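Local coordinates for UL18 protein (Human herpesvirus 5, PDB 3D2U), which engages the host inhibitory receptor LILRB1 as a homologue of MHC class I molecules and thereby modulates natural killer cell activity, at residues 28-33 against 60-65; 83-88 against 92-97; 135-140 against 149-154; 207-212 against 265-270. The protein carries 4 engineered substitutions. All blocks are in the same frame, centred on the assembly; numbering follows the deposited sequence.

Contact 1. Residues 28-33 against 60-65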
loop_
_atom_site.group_PDB
_atom_site.type_symbol
_atom_site.label_atom_id
_atom_site.label_comp_id
_atom_site.label_asym_id
_atom_site.label_seq_id
_atom_site.Cartn_x
_atom_site.Cartn_y
_atom_site.Cartn_z
ATOM N N GLN A 28 16.160 -8.729 -3.929
ATOM C CA GLN A 28 15.704 -10.105 -4.101
ATOM C C GLN A 28 15.744 -10.867 -2.775
ATOM O O GLN A 28 16.778 -10.930 -2.113
ATOM C CB GLN A 28 16.565 -10.843 -5.139
ATOM C CG GLN A 28 16.449 -10.329 -6.572
ATOM C CD GLN A 28 17.038 -11.303 -7.592
ATOM O OE1 GLN A 28 18.201 -11.703 -7.493
ATOM N NE2 GLN A 28 16.236 -11.686 -8.575
ATOM N N HIS A 29 14.611 -11.445 -2.393
ATOM C CA HIS A 29 14.513 -12.221 -1.156
ATOM C C HIS A 29 15.112 -13.593 -1.443
ATOM O O HIS A 29 14.525 -14.399 -2.173
ATOM C CB HIS A 29 13.038 -12.324 -0.718
ATOM C CG HIS A 29 12.764 -13.400 0.292
ATOM N ND1 HIS A 29 13.640 -13.719 1.308
ATOM C CD2 HIS A 29 11.693 -14.211 0.449
ATOM C CE1 HIS A 29 13.119 -14.685 2.047
ATOM N NE2 HIS A 29 11.940 -15.003 1.548
ATOM N N PHE A 30 16.288 -13.846 -0.874
ATOM C CA PHE A 30 17.002 -15.101 -1.099
ATOM C C PHE A 30 17.120 -16.045 0.093
ATOM O O PHE A 30 17.407 -17.230 -0.085
ATOM C CB PHE A 30 18.420 -14.808 -1.600
ATOM C CG PHE A 30 19.331 -14.211 -0.554
ATOM C CD1 PHE A 30 19.326 -12.844 -0.294
ATOM C CD2 PHE A 30 20.194 -15.026 0.168
ATOM C CE1 PHE A 30 20.172 -12.292 0.666
ATOM C CE2 PHE A 30 21.046 -14.494 1.134
ATOM C CZ PHE A 30 21.038 -13.126 1.387
ATOM N N PHE A 31 16.906 -15.531 1.300
ATOM C CA PHE A 31 17.054 -16.349 2.496
ATOM C C PHE A 31 15.981 -16.142 3.563
ATOM O O PHE A 31 15.520 -15.021 3.788
ATOM C CB PHE A 31 18.427 -16.079 3.118
ATOM C CG PHE A 31 18.626 -16.742 4.439
ATOM C CD1 PHE A 31 19.078 -18.062 4.515
ATOM C CD2 PHE A 31 18.324 -16.064 5.619
ATOM C CE1 PHE A 31 19.222 -18.695 5.751
ATOM C CE2 PHE A 31 18.464 -16.690 6.860
ATOM C CZ PHE A 31 18.914 -18.009 6.929
ATOM N N THR A 32 15.605 -17.228 4.233
ATOM C CA THR A 32 14.622 -17.164 5.306
ATOM C C THR A 32 14.981 -18.117 6.434
ATOM O O THR A 32 15.403 -19.246 6.196
ATOM C CB THR A 32 13.186 -17.517 4.828
ATOM O OG1 THR A 32 12.653 -16.416 4.090
ATOM C CG2 THR A 32 12.272 -17.817 6.020
ATOM N N TYR A 33 14.839 -17.629 7.661
ATOM C CA TYR A 33 15.039 -18.435 8.856
ATOM C C TYR A 33 13.752 -18.238 9.633
ATOM O O TYR A 33 13.335 -17.105 9.883
ATOM C CB TYR A 33 16.201 -17.961 9.719
ATOM C CG TYR A 33 16.184 -18.649 11.073
ATOM C CD1 TYR A 33 16.618 -19.970 11.218
ATOM C CD2 TYR A 33 15.673 -18.000 12.199
ATOM C CE1 TYR A 33 16.542 -20.625 12.447
ATOM C CE2 TYR A 33 15.591 -18.643 13.423
ATOM C CZ TYR A 33 16.026 -19.957 13.544
ATOM O OH TYR A 33 15.949 -20.599 14.757
ATOM N N PRO A 60 28.196 -26.224 0.689
ATOM C CA PRO A 60 27.330 -27.287 1.220
ATOM C C PRO A 60 26.788 -27.147 2.644
ATOM O O PRO A 60 25.741 -27.717 2.964
ATOM C CB PRO A 60 28.192 -28.547 1.070
ATOM C CG PRO A 60 29.169 -28.189 -0.006
ATOM C CD PRO A 60 29.518 -26.774 0.343
ATOM N N THR A 61 27.493 -26.423 3.506
ATOM C CA THR A 61 27.035 -26.282 4.881
ATOM C C THR A 61 26.569 -24.872 5.211
ATOM O O THR A 61 26.531 -24.477 6.378
ATOM C CB THR A 61 28.140 -26.688 5.861
ATOM O OG1 THR A 61 29.239 -25.776 5.749
ATOM C CG2 THR A 61 28.614 -28.101 5.557
ATOM N N TYR A 62 26.214 -24.121 4.173
ATOM C CA TYR A 62 25.756 -22.745 4.332
ATOM C C TYR A 62 24.473 -22.703 5.136
ATOM O O TYR A 62 24.388 -21.987 6.142
ATOM C CB TYR A 62 25.506 -22.107 2.964
ATOM C CG TYR A 62 24.928 -20.708 3.010
ATOM C CD1 TYR A 62 25.757 -19.585 3.067
ATOM C CD2 TYR A 62 23.546 -20.505 2.969
ATOM C CE1 TYR A 62 25.221 -18.296 3.076
ATOM C CE2 TYR A 62 23.004 -19.218 2.977
ATOM C CZ TYR A 62 23.845 -18.123 3.028
ATOM O OH TYR A 62 23.307 -16.859 3.016
ATOM N N LEU A 63 23.477 -23.470 4.689
ATOM C CA LEU A 63 22.179 -23.498 5.357
ATOM C C LEU A 63 22.211 -24.035 6.790
ATOM O O LEU A 63 21.463 -23.548 7.641
ATOM C CB LEU A 63 21.157 -24.283 4.522
ATOM C CG LEU A 63 20.622 -23.679 3.214
ATOM C CD1 LEU A 63 19.520 -24.572 2.658
ATOM C CD2 LEU A 63 20.075 -22.274 3.450
ATOM N N ASP A 64 23.053 -25.032 7.064
ATOM C CA ASP A 64 23.154 -25.575 8.420
ATOM C C ASP A 64 23.776 -24.510 9.320
ATOM O O ASP A 64 23.403 -24.368 10.482
ATOM C CB ASP A 64 24.013 -26.851 8.431
ATOM C CG ASP A 64 23.262 -28.074 7.904
ATOM O OD1 ASP A 64 23.918 -29.014 7.399
ATOM O OD2 ASP A 64 22.016 -28.105 8.008
ATOM N N GLY A 65 24.721 -23.760 8.763
ATOM C CA GLY A 65 25.379 -22.709 9.519
ATOM C C GLY A 65 24.380 -21.634 9.907
ATOM O O GLY A 65 24.174 -21.345 11.087
#
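F31 on strand 28-36 and L63 in the first turn of helix 62-88 are the closest backbone positions, their CA atoms 9.2 Å apart, a gap bridged by large side chains. On the strand, a classic beta bulge puts F30 and F31 both opposite G23; F31 points at the helix, and F30 reaches Y62 with the far edge of its ring. F30 leaves the strand to one side, and the rotation that sets CG between its backbone N and carbonyl carbon (chi1 70°) swings the ring round to the end of Y62: Y62 OH lies 3.8 Å from F30 CE2, at the ring edge and near its plane, with the two side chains crossing at about a right angle. That hydroxyl has its polar partner elsewhere, in a hydrogen bond with Y181 OH, so it can sit beside an aromatic edge while buried. F31 contributes more surface at longer range. F31 CD1 approaches Y62 CE2 obliquely at 4.4 Å, and L63 CD2 comes to the edge of the ring, 4.3 Å from F31 CE1. Tyrosine suits position 62 because its flat ring spans the gap while its hydroxyl reaches Y181; leucine at 63 offers a branched methyl to the rim of the ring. W177 also packs on Y62, and F31 touches an apolar side chain of the bound peptide. This cluster of aromatic residues between floor strand and helix is characteristic of one end of the class I peptide-binding groove.

Contact 2. Residues 83-88 against 92-97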
loop_
_atom_site.group_PDB
_atom_site.type_symbol
_atom_site.label_atom_id
_atom_site.label_comp_id
_atom_site.label_asym_id
_atom_site.label_seq_id
_atom_site.Cartn_x
_atom_site.Cartn_y
_atom_site.Cartn_z
ATOM N N GLU A 83 11.003 -9.394 27.741
ATOM C CA GLU A 83 11.430 -8.206 28.450
ATOM C C GLU A 83 10.787 -6.908 27.961
ATOM O O GLU A 83 10.448 -6.051 28.777
ATOM C CB GLU A 83 12.957 -8.163 28.446
ATOM N N LEU A 84 10.575 -6.759 26.655
ATOM C CA LEU A 84 9.933 -5.539 26.165
ATOM C C LEU A 84 8.438 -5.569 26.450
ATOM O O LEU A 84 7.835 -4.540 26.738
ATOM C CB LEU A 84 10.178 -5.363 24.669
ATOM C CG LEU A 84 11.653 -5.097 24.371
ATOM C CD1 LEU A 84 11.891 -5.047 22.877
ATOM C CD2 LEU A 84 12.071 -3.791 25.035
ATOM N N GLU A 85 7.835 -6.750 26.371
ATOM C CA GLU A 85 6.410 -6.864 26.646
ATOM C C GLU A 85 6.151 -6.470 28.104
ATOM O O GLU A 85 5.205 -5.743 28.394
ATOM C CB GLU A 85 5.937 -8.299 26.366
ATOM C CG GLU A 85 4.534 -8.660 26.875
ATOM C CD GLU A 85 3.479 -7.594 26.615
ATOM O OE1 GLU A 85 3.531 -6.916 25.569
ATOM O OE2 GLU A 85 2.578 -7.445 27.463
ATOM N N ILE A 86 7.014 -6.932 29.007
ATOM C CA ILE A 86 6.885 -6.631 30.426
ATOM C C ILE A 86 7.104 -5.148 30.701
ATOM O O ILE A 86 6.306 -4.508 31.367
ATOM C CB ILE A 86 7.899 -7.465 31.274
ATOM C CG1 ILE A 86 7.470 -8.941 31.297
ATOM C CG2 ILE A 86 7.984 -6.911 32.697
ATOM C CD1 ILE A 86 8.468 -9.861 31.972
ATOM N N ALA A 87 8.187 -4.599 30.174
ATOM C CA ALA A 87 8.515 -3.199 30.399
ATOM C C ALA A 87 7.679 -2.194 29.611
ATOM O O ALA A 87 7.251 -1.172 30.157
ATOM C CB ALA A 87 9.991 -2.969 30.102
ATOM N N LEU A 88 7.431 -2.476 28.334
ATOM C CA LEU A 88 6.693 -1.533 27.499
ATOM C C LEU A 88 5.221 -1.827 27.236
ATOM O O LEU A 88 4.442 -0.897 27.019
ATOM C CB LEU A 88 7.384 -1.383 26.139
ATOM C CG LEU A 88 8.882 -1.103 26.016
ATOM C CD1 LEU A 88 9.224 -0.923 24.536
ATOM C CD2 LEU A 88 9.269 0.134 26.793
ATOM N N SER A 92 -0.673 -1.836 19.672
ATOM C CA SER A 92 -1.286 -2.542 18.548
ATOM C C SER A 92 -0.846 -3.997 18.467
ATOM O O SER A 92 -1.662 -4.883 18.276
ATOM C CB SER A 92 -0.950 -1.826 17.249
ATOM O OG SER A 92 -1.337 -0.475 17.346
ATOM N N GLN A 93 0.450 -4.242 18.605
ATOM C CA GLN A 93 0.963 -5.601 18.570
ATOM C C GLN A 93 2.322 -5.652 19.245
ATOM O O GLN A 93 3.162 -4.778 19.054
ATOM C CB GLN A 93 1.073 -6.110 17.125
ATOM C CG GLN A 93 1.656 -7.512 17.011
ATOM C CD GLN A 93 1.805 -7.977 15.572
ATOM O OE1 GLN A 93 2.028 -7.170 14.665
ATOM N NE2 GLN A 93 1.712 -9.285 15.361
ATOM N N SER A 94 2.528 -6.677 20.055
ATOM C CA SER A 94 3.796 -6.834 20.733
ATOM C C SER A 94 4.769 -7.535 19.782
ATOM O O SER A 94 4.979 -8.746 19.890
ATOM C CB SER A 94 3.597 -7.652 22.016
ATOM O OG SER A 94 2.819 -8.819 21.774
ATOM N N VAL A 95 5.327 -6.767 18.839
ATOM C CA VAL A 95 6.295 -7.266 17.841
ATOM C C VAL A 95 7.557 -6.444 17.837
ATOM O O VAL A 95 7.494 -5.213 17.871
ATOM C CB VAL A 95 5.851 -7.108 16.359
ATOM C CG1 VAL A 95 5.425 -8.417 15.780
ATOM C CG2 VAL A 95 4.796 -6.027 16.225
ATOM N N LEU A 96 8.701 -7.109 17.759
ATOM C CA LEU A 96 9.957 -6.383 17.651
ATOM C C LEU A 96 10.410 -6.657 16.224
ATOM O O LEU A 96 10.463 -7.806 15.794
ATOM C CB LEU A 96 11.005 -6.896 18.645
ATOM C CG LEU A 96 12.397 -6.250 18.556
ATOM C CD1 LEU A 96 12.325 -4.775 18.935
ATOM C CD2 LEU A 96 13.364 -6.988 19.473
ATOM N N THR A 97 10.688 -5.595 15.481
ATOM C CA THR A 97 11.143 -5.703 14.102
ATOM C C THR A 97 12.477 -5.005 14.048
ATOM O O THR A 97 12.566 -3.835 14.406
ATOM C CB THR A 97 10.222 -4.960 13.131
ATOM O OG1 THR A 97 10.012 -3.621 13.607
ATOM C CG2 THR A 97 8.896 -5.684 12.983
#
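L84 and L96 meet where the last turns of helix 62-88 lie over floor strand 95-104, in the class I peptide-binding groove. This is the tightly packed part of the contact, two buried leucines interlocked through several methyls. L84 CD1 sits 4.0 Å from L96 CD1 and 4.2 Å from L96 CD2, one methyl fitted against the fork of the other leucine, and the two side chains cross at about a right angle. L96 reaches toward the helix with CG anti to its backbone N (chi1 177°). Both leucines also pack on an apolar side chain of the bound peptide and on W119, and branched aliphatic residues suit a place lined by such groups. The other half is polar and rests on a single touch. E85 is partly exposed, and its chain bends at chi2 to bring OE1 against S94 CB, at 3.6 Å. A glutamate fits here because its flexible arm can brush the strand while its position stays partly open to solvent. S94 is the centre of an inverse gamma turn just ahead of the strand, and serine suits it because its short hydroxyl finds a partner close by: S94 OG is hydrogen-bonded to F11 O of the neighbouring strand.

Contact 3. Residues 135-140 against 149-154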
loop_
_atom_site.group_PDB
_atom_site.type_symbol
_atom_site.label_atom_id
_atom_site.label_comp_id
_atom_site.label_asym_id
_atom_site.label_seq_id
_atom_site.Cartn_x
_atom_site.Cartn_y
_atom_site.Cartn_z
ATOM N N THR A 135 20.891 6.153 18.428
ATOM C CA THR A 135 19.901 7.178 18.692
ATOM C C THR A 135 18.664 6.438 19.198
ATOM O O THR A 135 18.624 5.202 19.147
ATOM C CB THR A 135 19.577 7.996 17.434
ATOM O OG1 THR A 135 19.264 7.121 16.346
ATOM C CG2 THR A 135 20.772 8.871 17.055
ATOM N N GLY A 136 17.672 7.177 19.695
ATOM C CA GLY A 136 16.483 6.544 20.248
ATOM C C GLY A 136 15.161 6.866 19.582
ATOM O O GLY A 136 15.138 7.308 18.435
ATOM N N PRO A 137 14.031 6.658 20.281
ATOM C CA PRO A 137 12.740 6.961 19.655
ATOM C C PRO A 137 12.567 8.428 19.332
ATOM O O PRO A 137 13.344 9.281 19.774
ATOM C CB PRO A 137 11.719 6.525 20.710
ATOM C CG PRO A 137 12.449 5.496 21.512
ATOM C CD PRO A 137 13.835 6.088 21.625
ATOM N N ASN A 138 11.551 8.717 18.537
ATOM C CA ASN A 138 11.242 10.096 18.249
ATOM C C ASN A 138 10.130 10.333 19.265
ATOM O O ASN A 138 8.948 10.231 18.949
ATOM C CB ASN A 138 10.716 10.269 16.832
ATOM C CG ASN A 138 10.609 11.733 16.444
ATOM O OD1 ASN A 138 11.427 12.551 16.868
ATOM N ND2 ASN A 138 9.621 12.069 15.623
ATOM N N TYR A 139 10.523 10.609 20.502
ATOM C CA TYR A 139 9.566 10.811 21.583
ATOM C C TYR A 139 8.493 11.871 21.361
ATOM O O TYR A 139 7.512 11.905 22.098
ATOM C CB TYR A 139 10.308 11.119 22.875
ATOM C CG TYR A 139 11.154 9.987 23.388
ATOM C CD1 TYR A 139 12.526 10.153 23.589
ATOM C CD2 TYR A 139 10.582 8.756 23.711
ATOM C CE1 TYR A 139 13.305 9.124 24.098
ATOM C CE2 TYR A 139 11.362 7.715 24.226
ATOM C CZ TYR A 139 12.713 7.907 24.416
ATOM O OH TYR A 139 13.477 6.892 24.935
ATOM N N GLU A 140 8.656 12.733 20.363
ATOM C CA GLU A 140 7.649 13.762 20.123
ATOM C C GLU A 140 6.371 13.219 19.485
ATOM O O GLU A 140 5.292 13.756 19.711
ATOM C CB GLU A 140 8.227 14.901 19.259
ATOM N N THR A 149 12.419 7.163 30.113
ATOM C CA THR A 149 13.606 6.932 30.917
ATOM C C THR A 149 14.072 5.473 30.840
ATOM O O THR A 149 15.276 5.212 30.857
ATOM C CB THR A 149 13.410 7.400 32.383
ATOM O OG1 THR A 149 12.240 6.792 32.930
ATOM C CG2 THR A 149 13.269 8.935 32.432
ATOM N N TYR A 150 13.146 4.519 30.728
ATOM C CA TYR A 150 13.564 3.119 30.608
ATOM C C TYR A 150 14.277 2.900 29.268
ATOM O O TYR A 150 15.348 2.299 29.218
ATOM C CB TYR A 150 12.376 2.161 30.697
ATOM C CG TYR A 150 12.703 0.728 30.276
ATOM C CD1 TYR A 150 13.196 -0.212 31.191
ATOM C CD2 TYR A 150 12.514 0.316 28.956
ATOM C CE1 TYR A 150 13.486 -1.531 30.795
ATOM C CE2 TYR A 150 12.801 -0.992 28.549
ATOM C CZ TYR A 150 13.283 -1.907 29.466
ATOM O OH TYR A 150 13.549 -3.186 29.043
ATOM N N ILE A 151 13.686 3.392 28.182
ATOM C CA ILE A 151 14.298 3.221 26.865
ATOM C C ILE A 151 15.673 3.906 26.804
ATOM O O ILE A 151 16.650 3.292 26.388
ATOM C CB ILE A 151 13.366 3.755 25.732
ATOM C CG1 ILE A 151 12.024 3.008 25.753
ATOM C CG2 ILE A 151 14.003 3.532 24.362
ATOM C CD1 ILE A 151 12.149 1.495 25.577
ATOM N N ASP A 152 15.751 5.161 27.243
ATOM C CA ASP A 152 17.015 5.900 27.243
ATOM C C ASP A 152 18.068 5.185 28.072
ATOM O O ASP A 152 19.265 5.226 27.758
ATOM C CB ASP A 152 16.801 7.312 27.785
ATOM C CG ASP A 152 16.077 8.196 26.801
ATOM O OD1 ASP A 152 15.583 7.652 25.793
ATOM O OD2 ASP A 152 15.993 9.419 27.023
ATOM N N GLY A 153 17.607 4.526 29.131
ATOM C CA GLY A 153 18.505 3.784 29.995
ATOM C C GLY A 153 19.030 2.551 29.291
ATOM O O GLY A 153 20.186 2.172 29.478
ATOM N N LYS A 154 18.186 1.907 28.488
ATOM C CA LYS A 154 18.622 0.722 27.761
ATOM C C LYS A 154 19.588 1.122 26.664
ATOM O O LYS A 154 20.613 0.472 26.462
ATOM C CB LYS A 154 17.441 -0.032 27.146
ATOM C CG LYS A 154 16.704 -0.931 28.117
ATOM C CD LYS A 154 17.667 -1.668 29.030
ATOM C CE LYS A 154 16.999 -2.831 29.744
ATOM N NZ LYS A 154 17.457 -4.137 29.189
#
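The ring of Y139 carries the CB of P137 on one face, 3.7 Å above the plane and displaced toward the rim, while D152 OD1 and I151 CB lie at its edge, near the ring plane. The carboxylate of D152 comes from the opposite direction and is turned 56° from the ring, with OD1 placed on the CE1 side of the hydroxyl. Y139 OH is assigned as donor of a hydrogen bond to D152 OD1, but the modelled 2.4 Å is too short to be taken literally. With CG anti to the carbonyl carbon (chi1 -65°), the tyrosine extends from the loop to the helix, and its length suits a residue that must reach an acidic group on the helix surface. Beside this polar link is an apolar one: I151 CG2 rests against the proline ring, 3.7 Å from P137 CD and 3.8 Å from P137 CG. The rigid proline thus serves both neighbours, backing the tyrosine ring and meeting the isoleucine. I151 is buried and also packs on L88 and L124, whereas D152 is partly exposed, as fits a charged residue. K145 NZ bonds to Y139 O within the same connection. The arrangement belongs to the class I platform, where the loop that leaves the outermost floor strand 122-127 folds back on helix 148-156, the first helical segment of the second groove wall.

Contact 4. Residues 207-212 against 265-270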
loop_
_atom_site.group_PDB
_atom_site.type_symbol
_atom_site.label_atom_id
_atom_site.label_comp_id
_atom_site.label_asym_id
_atom_site.label_seq_id
_atom_site.Cartn_x
_atom_site.Cartn_y
_atom_site.Cartn_z
ATOM N N ALA A 207 -5.179 4.599 -22.338
ATOM C CA ALA A 207 -4.003 3.917 -22.842
ATOM C C ALA A 207 -3.320 3.265 -21.642
ATOM O O ALA A 207 -3.331 3.819 -20.542
ATOM C CB ALA A 207 -3.070 4.925 -23.509
ATOM N N PHE A 208 -2.756 2.082 -21.839
ATOM C CA PHE A 208 -2.056 1.390 -20.759
ATOM C C PHE A 208 -0.760 0.798 -21.304
ATOM O O PHE A 208 -0.627 0.588 -22.507
ATOM C CB PHE A 208 -2.929 0.273 -20.162
ATOM C CG PHE A 208 -3.176 -0.882 -21.100
ATOM C CD1 PHE A 208 -2.271 -1.939 -21.191
ATOM C CD2 PHE A 208 -4.317 -0.909 -21.898
ATOM C CE1 PHE A 208 -2.502 -3.004 -22.064
ATOM C CE2 PHE A 208 -4.555 -1.971 -22.772
ATOM C CZ PHE A 208 -3.648 -3.020 -22.854
ATOM N N CYS A 209 0.190 0.548 -20.407
ATOM C CA CYS A 209 1.484 -0.031 -20.751
ATOM C C CYS A 209 2.060 -0.666 -19.497
ATOM O O CYS A 209 2.312 0.033 -18.515
ATOM C CB CYS A 209 2.443 1.041 -21.247
ATOM S SG CYS A 209 4.005 0.373 -21.910
ATOM N N THR A 210 2.287 -1.978 -19.548
ATOM C CA THR A 210 2.796 -2.746 -18.401
ATOM C C THR A 210 4.107 -3.497 -18.676
ATOM O O THR A 210 4.301 -4.052 -19.760
ATOM C CB THR A 210 1.744 -3.783 -17.942
ATOM O OG1 THR A 210 0.496 -3.124 -17.711
ATOM C CG2 THR A 210 2.187 -4.485 -16.673
ATOM N N SER A 211 4.998 -3.501 -17.687
ATOM C CA SER A 211 6.282 -4.187 -17.791
ATOM C C SER A 211 6.266 -5.410 -16.869
ATOM O O SER A 211 5.871 -5.319 -15.704
ATOM C CB SER A 211 7.427 -3.232 -17.424
ATOM O OG SER A 211 7.595 -2.241 -18.431
ATOM N N TYR A 212 6.701 -6.549 -17.402
ATOM C CA TYR A 212 6.697 -7.812 -16.668
ATOM C C TYR A 212 8.070 -8.475 -16.518
ATOM O O TYR A 212 8.872 -8.483 -17.453
ATOM C CB TYR A 212 5.781 -8.834 -17.361
ATOM C CG TYR A 212 4.387 -8.361 -17.731
ATOM C CD1 TYR A 212 4.169 -7.541 -18.850
ATOM C CD2 TYR A 212 3.274 -8.793 -17.003
ATOM C CE1 TYR A 212 2.877 -7.169 -19.235
ATOM C CE2 TYR A 212 1.971 -8.433 -17.386
ATOM C CZ TYR A 212 1.784 -7.622 -18.501
ATOM O OH TYR A 212 0.510 -7.264 -18.890
ATOM N N CYS A 265 4.533 3.629 -26.167
ATOM C CA CYS A 265 5.024 3.517 -24.808
ATOM C C CYS A 265 6.525 3.277 -24.846
ATOM O O CYS A 265 6.986 2.364 -25.518
ATOM C CB CYS A 265 4.333 2.370 -24.085
ATOM S SG CYS A 265 4.977 2.065 -22.414
ATOM N N ARG A 266 7.277 4.109 -24.132
ATOM C CA ARG A 266 8.730 3.994 -24.074
ATOM C C ARG A 266 9.107 3.410 -22.716
ATOM O O ARG A 266 8.688 3.927 -21.679
ATOM C CB ARG A 266 9.380 5.380 -24.264
ATOM C CG ARG A 266 10.918 5.400 -24.211
ATOM C CD ARG A 266 11.494 6.802 -24.521
ATOM N NE ARG A 266 11.207 7.230 -25.893
ATOM C CZ ARG A 266 11.178 8.500 -26.300
ATOM N NH1 ARG A 266 11.421 9.497 -25.446
ATOM N NH2 ARG A 266 10.888 8.778 -27.565
ATOM N N VAL A 267 9.875 2.323 -22.719
ATOM C CA VAL A 267 10.289 1.696 -21.466
ATOM C C VAL A 267 11.811 1.575 -21.414
ATOM O O VAL A 267 12.424 0.922 -22.257
ATOM C CB VAL A 267 9.660 0.286 -21.293
ATOM C CG1 VAL A 267 10.239 -0.403 -20.044
ATOM C CG2 VAL A 267 8.144 0.403 -21.169
ATOM N N THR A 268 12.413 2.219 -20.424
ATOM C CA THR A 268 13.862 2.186 -20.247
ATOM C C THR A 268 14.191 1.409 -18.988
ATOM O O THR A 268 13.739 1.762 -17.903
ATOM C CB THR A 268 14.444 3.619 -20.125
ATOM O OG1 THR A 268 14.202 4.325 -21.346
ATOM C CG2 THR A 268 15.953 3.591 -19.860
ATOM N N HIS A 269 14.962 0.340 -19.150
ATOM C CA HIS A 269 15.383 -0.500 -18.043
ATOM C C HIS A 269 16.892 -0.678 -18.227
ATOM O O HIS A 269 17.330 -1.326 -19.170
ATOM C CB HIS A 269 14.659 -1.852 -18.100
ATOM C CG HIS A 269 15.047 -2.786 -16.994
ATOM N ND1 HIS A 269 15.690 -3.982 -17.224
ATOM C CD2 HIS A 269 14.934 -2.674 -15.649
ATOM C CE1 HIS A 269 15.962 -4.566 -16.071
ATOM N NE2 HIS A 269 15.515 -3.792 -15.098
ATOM N N GLY A 270 17.692 -0.089 -17.347
ATOM C CA GLY A 270 19.137 -0.195 -17.496
ATOM C C GLY A 270 19.568 0.546 -18.753
ATOM O O GLY A 270 19.067 1.641 -19.008
#
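C209 and C265 face each other from strands 204-214 and 262-268, which belong to different sheets and run nearly the same way: the axes of the two short segments make an angle of 23° and approach to 8.4 Å. The CA atoms are 6.4 Å apart at the cysteine pair and 8.0 Å apart at S211 and V267, so the separation widens along the strands. Residues alternate on each strand: C209 and S211 point into the gap, as do C265 and V267, while F208 and T210 point away and pack against the chain of another protein. The disulfide closes the gap, with C209 SG and C265 SG bonded at 2.0 Å. Each sulfur lies anti to its own backbone N, so both side chains extend straight into the space between the sheets, and chi3 of -86°, close to the value preferred by relaxed disulfides, makes the bridge left-handed. Two residues on, the valine fills the space beside it: V267 CG2 comes within 4.2 Å of C209 SG, and V267 CG1 is 3.6 Å from S211 OG. The beta-branched methyls suit a strand, and the small serine fits against them. V193, I221, F223, I276 and I278 are among the apolar neighbours. This is the intersheet disulfide of the immunoglobulin fold, here in a C1-set domain. Its chemistry implies a covalent pin shielded from solvent inside the sandwich, whereas S211 OG, buried against methyl groups with no polar partner in the model, probably pays a desolvation cost that the surrounding packing must offset.

Contacts 1, 2 and 4 are buried, and contact 3 is only partly so. Contacts 1 and 2 use the two ends of helix 62-88 against the same floor sheet, their centres about 28 Å apart; one is built largely of aromatic rings and the other pairs leucines with a glutamate and a serine. Contact 3 joins a loop to helix 148-156 and is the one with a hydrogen bond across it, in keeping with its place nearer the surface. It touches contact 2 directly, L88 CD2 meeting I151 CD1 at 3.4 Å, so the two helical walls meet there. Contact 4 stands apart in the immunoglobulin domain, joining two sheets by a covalent bond instead of laying a helix on a sheet.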